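Side-chain contacts in host-nuclease inhibitor protein Gam, putative (Desulfovibrio vulgaris, PDB 2P2U), which is a putative phage Mu Gam-like host-nuclease inhibitor that may bind double-stranded DNA, as others of its family are thought to, though its function is not established: residues Gln52-Ala55 against Pro56-Arg60; Gly138-Asp141 against Glu142-Glu145. All coordinates share one frame; numbering follows the deposited sequence.

Interaction 1 (Gln52-Ala55 against Pro56-Arg60)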
ATOM      1  N   GLN A  52       6.405  17.020 -16.530  1.00 89.96           N
ATOM      2  CA  GLN A  52       7.178  17.973 -17.381  1.00 90.70           C
ATOM      3  C   GLN A  52       6.627  19.398 -17.274  1.00 90.11           C
ATOM      4  O   GLN A  52       7.375  20.324 -16.991  1.00 91.04           O
ATOM      5  CB  GLN A  52       7.206  17.560 -18.869  1.00 90.73           C
ATOM      6  CG  GLN A  52       7.945  18.548 -19.825  1.00 91.26           C
ATOM      7  CD  GLN A  52       7.246  18.763 -21.227  1.00 92.42           C
ATOM      8  OE1 GLN A  52       6.047  19.089 -21.306  1.00 95.62           O
ATOM      9  NE2 GLN A  52       8.021  18.614 -22.316  1.00 92.09           N
ATOM     10  N   LYS A  53       5.328  19.571 -17.513  1.00 89.02           N
ATOM     11  CA  LYS A  53       4.716  20.891 -17.451  1.00 87.97           C
ATOM     12  C   LYS A  53       4.657  21.486 -16.032  1.00 86.99           C
ATOM     13  O   LYS A  53       4.685  22.702 -15.893  1.00 87.27           O
ATOM     14  CB  LYS A  53       3.304  20.895 -18.066  1.00 88.30           C
ATOM     15  CG  LYS A  53       3.200  20.488 -19.546  1.00 88.90           C
ATOM     16  CD  LYS A  53       3.272  21.678 -20.500  1.00 89.89           C
ATOM     17  CE  LYS A  53       3.579  21.219 -21.932  1.00 90.01           C
ATOM     18  NZ  LYS A  53       4.056  22.333 -22.797  1.00 88.44           N
ATOM     19  N   SER A  54       4.575  20.672 -14.981  1.00 85.33           N
ATOM     20  CA  SER A  54       4.342  21.251 -13.649  1.00 83.89           C
ATOM     21  C   SER A  54       5.582  21.396 -12.769  1.00 83.69           C
ATOM     22  O   SER A  54       5.515  21.891 -11.637  1.00 83.15           O
ATOM     23  CB  SER A  54       3.229  20.521 -12.904  1.00 83.47           C
ATOM     24  OG  SER A  54       3.711  19.360 -12.271  1.00 83.05           O
ATOM     25  N   ALA A  55       6.726  20.976 -13.279  1.00 83.69           N
ATOM     26  CA  ALA A  55       7.933  21.105 -12.484  1.00 83.65           C
ATOM     27  C   ALA A  55       8.285  22.581 -12.339  1.00 83.03           C
ATOM     28  O   ALA A  55       8.499  23.029 -11.219  1.00 83.08           O
ATOM     29  CB  ALA A  55       9.115  20.258 -13.052  1.00 83.82           C
ATOM     30  N   PRO A  56       8.303  23.345 -13.459  1.00 82.59           N
ATOM     31  CA  PRO A  56       8.503  24.826 -13.418  1.00 82.30           C
ATOM     32  C   PRO A  56       7.400  25.669 -12.661  1.00 81.34           C
ATOM     33  O   PRO A  56       7.733  26.599 -11.915  1.00 81.09           O
ATOM     34  CB  PRO A  56       8.595  25.227 -14.907  1.00 82.46           C
ATOM     35  CG  PRO A  56       8.761  23.927 -15.669  1.00 83.42           C
ATOM     36  CD  PRO A  56       8.124  22.854 -14.841  1.00 82.67           C
ATOM     37  N   LEU A  57       6.125  25.344 -12.852  1.00 79.85           N
ATOM     38  CA  LEU A  57       5.072  25.874 -12.010  1.00 79.44           C
ATOM     39  C   LEU A  57       5.266  25.621 -10.497  1.00 79.21           C
ATOM     40  O   LEU A  57       5.038  26.532  -9.684  1.00 80.41           O
ATOM     41  CB  LEU A  57       3.713  25.346 -12.474  1.00 79.96           C
ATOM     42  CG  LEU A  57       3.051  26.020 -13.696  1.00 80.49           C
ATOM     43  CD1 LEU A  57       3.871  25.852 -14.982  1.00 81.48           C
ATOM     44  CD2 LEU A  57       1.661  25.474 -13.904  1.00 79.15           C
ATOM     45  N   LEU A  58       5.680  24.417 -10.094  1.00 77.94           N
ATOM     46  CA  LEU A  58       5.925  24.159  -8.660  1.00 76.26           C
ATOM     47  C   LEU A  58       7.255  24.718  -8.178  1.00 75.34           C
ATOM     48  O   LEU A  58       7.434  24.917  -6.972  1.00 75.75           O
ATOM     49  CB  LEU A  58       5.807  22.675  -8.307  1.00 76.40           C
ATOM     50  CG  LEU A  58       4.414  21.999  -8.329  1.00 77.10           C
ATOM     51  CD1 LEU A  58       4.587  20.544  -8.773  1.00 75.72           C
ATOM     52  CD2 LEU A  58       3.598  22.091  -7.007  1.00 75.55           C
ATOM     53  N   ALA A  59       8.190  24.953  -9.102  1.00 73.43           N
ATOM     54  CA  ALA A  59       9.416  25.664  -8.770  1.00 72.29           C
ATOM     55  C   ALA A  59       9.047  27.113  -8.471  1.00 71.66           C
ATOM     56  O   ALA A  59       9.457  27.658  -7.468  1.00 71.11           O
ATOM     57  CB  ALA A  59      10.426  25.608  -9.914  1.00 72.20           C
ATOM     58  N   ARG A  60       8.242  27.716  -9.344  1.00 70.97           N
ATOM     59  CA  ARG A  60       7.797  29.076  -9.145  1.00 70.12           C
ATOM     60  C   ARG A  60       6.938  29.187  -7.872  1.00 69.15           C
ATOM     61  O   ARG A  60       7.095  30.134  -7.076  1.00 68.52           O
ATOM     62  CB  ARG A  60       7.083  29.631 -10.397  1.00 70.38           C
ATOM     63  CG  ARG A  60       6.473  31.064 -10.243  1.00 71.65           C
ATOM     64  CD  ARG A  60       7.201  32.164 -11.034  1.00 73.06           C
ATOM     65  NE  ARG A  60       8.230  32.876 -10.268  1.00 73.39           N
ATOM     66  CZ  ARG A  60       8.164  34.142  -9.858  1.00 72.19           C
ATOM     67  NH1 ARG A  60       7.093  34.905 -10.085  1.00 71.27           N
ATOM     68  NH2 ARG A  60       9.189  34.642  -9.198  1.00 71.97           N
TER
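Two backbone hydrogen bonds of the i to i+4 kind join Ser54 and Ala55 to Leu58 and Ala59: Leu58 N gives to Ser54 O over 3.0 Å, and Ala59 N gives to Ala55 O over 2.9 Å. The turn before lacks such a bond at Pro56, which has no N-H to give; its ring CD rather than a donor faces the previous turn, 3.4 Å from Gln52 O, and the helix kinks here. The same CD packs beside the methyl of Ala55. Leu57 sends its CD1 branch back along the helix to 3.4 Å from Lys53 O, a purely van der Waals approach to a polar atom. On Leu58, with CG anti to the carbonyl carbon (chi1 -70°), chi2 then brings CD1 back over the preceding turn; there it lies 3.3 Å from Ser54 O and 3.8 Å from Ser54 OG. Ser54 and Leu57 also pack on Ile35 and Ile28 of the second subunit, respectively, while the guanidinium of Arg60 forms salt bridges to Glu63 of its own chain and to Glu24 of the second subunit. The arrangement is that of a proline kink inside a long alpha-helix, here helix 15-74, at a place where the helix packs against its partner in the dimer.

Interaction 2 (Gly138-Asp141 against Glu142-Glu145)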
ATOM      1  N   GLY A 138       6.422 -27.004  10.836  1.00 65.40           N
ATOM      2  CA  GLY A 138       7.113 -28.196  11.378  1.00 63.19           C
ATOM      3  C   GLY A 138       6.414 -28.919  12.536  1.00 61.78           C
ATOM      4  O   GLY A 138       6.976 -29.848  13.130  1.00 61.73           O
ATOM      5  N   TRP A 139       5.186 -28.512  12.857  1.00 60.10           N
ATOM      6  CA  TRP A 139       4.312 -29.259  13.817  1.00 58.06           C
ATOM      7  C   TRP A 139       3.596 -30.470  13.232  1.00 56.75           C
ATOM      8  O   TRP A 139       3.122 -30.413  12.110  1.00 57.10           O
ATOM      9  CB  TRP A 139       3.227 -28.332  14.414  1.00 56.71           C
ATOM     10  CG  TRP A 139       3.782 -27.323  15.388  1.00 55.67           C
ATOM     11  CD1 TRP A 139       5.097 -26.991  15.558  1.00 52.39           C
ATOM     12  CD2 TRP A 139       3.039 -26.502  16.293  1.00 54.25           C
ATOM     13  NE1 TRP A 139       5.213 -26.035  16.504  1.00 52.87           N
ATOM     14  CE2 TRP A 139       3.970 -25.705  16.979  1.00 53.88           C
ATOM     15  CE3 TRP A 139       1.666 -26.370  16.597  1.00 55.14           C
ATOM     16  CZ2 TRP A 139       3.589 -24.763  17.962  1.00 53.21           C
ATOM     17  CZ3 TRP A 139       1.283 -25.441  17.582  1.00 54.42           C
ATOM     18  CH2 TRP A 139       2.249 -24.652  18.245  1.00 54.17           C
ATOM     19  N   PRO A 140       3.444 -31.528  14.030  1.00 55.64           N
ATOM     20  CA  PRO A 140       2.493 -32.611  13.740  1.00 54.93           C
ATOM     21  C   PRO A 140       1.035 -32.147  13.706  1.00 54.28           C
ATOM     22  O   PRO A 140       0.704 -31.153  14.266  1.00 54.43           O
ATOM     23  CB  PRO A 140       2.663 -33.566  14.925  1.00 54.68           C
ATOM     24  CG  PRO A 140       3.388 -32.804  15.976  1.00 55.04           C
ATOM     25  CD  PRO A 140       4.178 -31.737  15.294  1.00 55.58           C
ATOM     26  N   ASP A 141       0.161 -32.902  13.076  1.00 54.85           N
ATOM     27  CA  ASP A 141      -1.274 -32.586  12.988  1.00 54.44           C
ATOM     28  C   ASP A 141      -2.052 -32.372  14.301  1.00 54.21           C
ATOM     29  O   ASP A 141      -3.062 -31.613  14.330  1.00 53.91           O
ATOM     30  CB  ASP A 141      -1.943 -33.693  12.213  1.00 54.05           C
ATOM     31  CG  ASP A 141      -1.815 -33.489  10.782  1.00 57.96           C
ATOM     32  OD1 ASP A 141      -0.704 -33.665  10.244  1.00 65.41           O
ATOM     33  OD2 ASP A 141      -2.818 -33.079  10.175  1.00 65.38           O
ATOM     34  N   GLU A 142      -1.618 -33.096  15.340  1.00 53.30           N
ATOM     35  CA  GLU A 142      -2.201 -33.033  16.661  1.00 52.12           C
ATOM     36  C   GLU A 142      -1.857 -31.753  17.386  1.00 50.63           C
ATOM     37  O   GLU A 142      -2.722 -31.259  18.120  1.00 52.79           O
ATOM     38  CB  GLU A 142      -1.753 -34.172  17.569  1.00 51.43           C
ATOM     39  CG  GLU A 142      -1.504 -35.402  16.920  1.00 56.44           C
ATOM     40  CD  GLU A 142      -0.059 -35.494  16.408  1.00 61.82           C
ATOM     41  OE1 GLU A 142       0.888 -35.059  17.146  1.00 56.54           O
ATOM     42  OE2 GLU A 142       0.083 -36.014  15.253  1.00 63.04           O
ATOM     43  N   ARG A 143      -0.620 -31.277  17.296  1.00 47.66           N
ATOM     44  CA  ARG A 143      -0.263 -30.024  17.919  1.00 46.98           C
ATOM     45  C   ARG A 143      -1.014 -28.892  17.235  1.00 45.96           C
ATOM     46  O   ARG A 143      -1.565 -27.999  17.871  1.00 46.69           O
ATOM     47  CB  ARG A 143       1.232 -29.814  17.911  1.00 46.88           C
ATOM     48  CG  ARG A 143       1.887 -30.728  18.949  1.00 50.99           C
ATOM     49  CD  ARG A 143       3.330 -30.350  19.220  1.00 56.20           C
ATOM     50  NE  ARG A 143       3.388 -29.132  20.018  1.00 62.85           N
ATOM     51  CZ  ARG A 143       4.366 -28.224  19.986  1.00 66.25           C
ATOM     52  NH1 ARG A 143       5.385 -28.351  19.150  1.00 66.86           N
ATOM     53  NH2 ARG A 143       4.317 -27.156  20.793  1.00 69.16           N
ATOM     54  N   LEU A 144      -1.140 -28.979  15.932  1.00 44.19           N
ATOM     55  CA  LEU A 144      -1.932 -28.029  15.258  1.00 42.22           C
ATOM     56  C   LEU A 144      -3.352 -28.081  15.766  1.00 42.01           C
ATOM     57  O   LEU A 144      -3.953 -27.031  15.932  1.00 43.10           O
ATOM     58  CB  LEU A 144      -1.877 -28.254  13.759  1.00 41.33           C
ATOM     59  CG  LEU A 144      -0.499 -28.174  13.155  1.00 40.21           C
ATOM     60  CD1 LEU A 144      -0.656 -28.583  11.686  1.00 36.21           C
ATOM     61  CD2 LEU A 144       0.085 -26.738  13.297  1.00 38.54           C
ATOM     62  N   GLU A 145      -3.912 -29.270  15.982  1.00 41.98           N
ATOM     63  CA  GLU A 145      -5.330 -29.400  16.313  1.00 41.35           C
ATOM     64  C   GLU A 145      -5.591 -28.683  17.659  1.00 40.81           C
ATOM     65  O   GLU A 145      -6.644 -28.054  17.847  1.00 40.93           O
ATOM     66  CB  GLU A 145      -5.803 -30.879  16.297  1.00 42.01           C
ATOM     67  CG  GLU A 145      -7.244 -31.208  16.867  1.00 44.78           C
ATOM     68  CD  GLU A 145      -7.217 -31.421  18.486  1.00 57.15           C
ATOM     69  OE1 GLU A 145      -6.263 -32.159  19.022  1.00 58.62           O
ATOM     70  OE2 GLU A 145      -8.122 -30.845  19.197  1.00 52.59           O
TER
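Arg143 lays its guanidinium over one face of the Trp139 indole, with centres 4.2 Å apart and planes about 26° from parallel. The stack is also a cation-pi contact: CZ sits above the six-membered ring, 19° off its normal. NH1 is shifted toward the rim and comes closest to the ring at NE1 (3.5 Å), while NH2 lies by CZ2. A bend at chi3 (74°) folds the arginine chain back over the indole, and CB of Arg143 rests on CE3 of Trp139.

Apolar packing continues from the ring to the next residue of the helix. CD2 of Leu144 touches both CB and CE3 of Trp139, each at 3.7 Å. Pro140 joins in through its CG, which lies 3.9 Å from CG of Arg143. A plain van der Waals neighbour of another kind is the carboxylate of Glu142, whose side chain crosses Pro140 at about a right angle.

The backbone bonds start the helix. Pro140, at the N-cap position, offers its carbonyl oxygen to two weak bonds, one from Leu144 N that is nearly straight and one from Arg143 N that is strongly bent. Asp141 O then receives Glu145 N over 3.0 Å.

Trp139 and Arg143 pack further on Leu116 and Ile121 of the second subunit. Within the chain, the turn follows helix 133-136 and opens the short helix 141-146, which strand 149-161 flanks: Leu144 leans on Leu149 and Arg151, and Arg151 NH2 hydrogen-bonds Trp139 O.

In the fold
Interaction 1 comes first along the chain, within helix 15-74, and interaction 2 follows much later, where a loop after helix 133-136 enters helix 141-146. Their centres are 61 Å apart and their nearest atoms about 51 Å, on opposite sides of the chain's centre, so neither touches the other. Strands 91-103 and 125-131 and helix 109-118 lie between them in sequence. Both belong to the Mu Gam-like part of the protein, and both also pack on the second subunit, residues 52-60 through the long helix and residues 138-145 through the loop residue Trp139 and the short helix 141-146 (Arg143, Glu145). The dimer interface thus reaches widely separated parts of this extended chain.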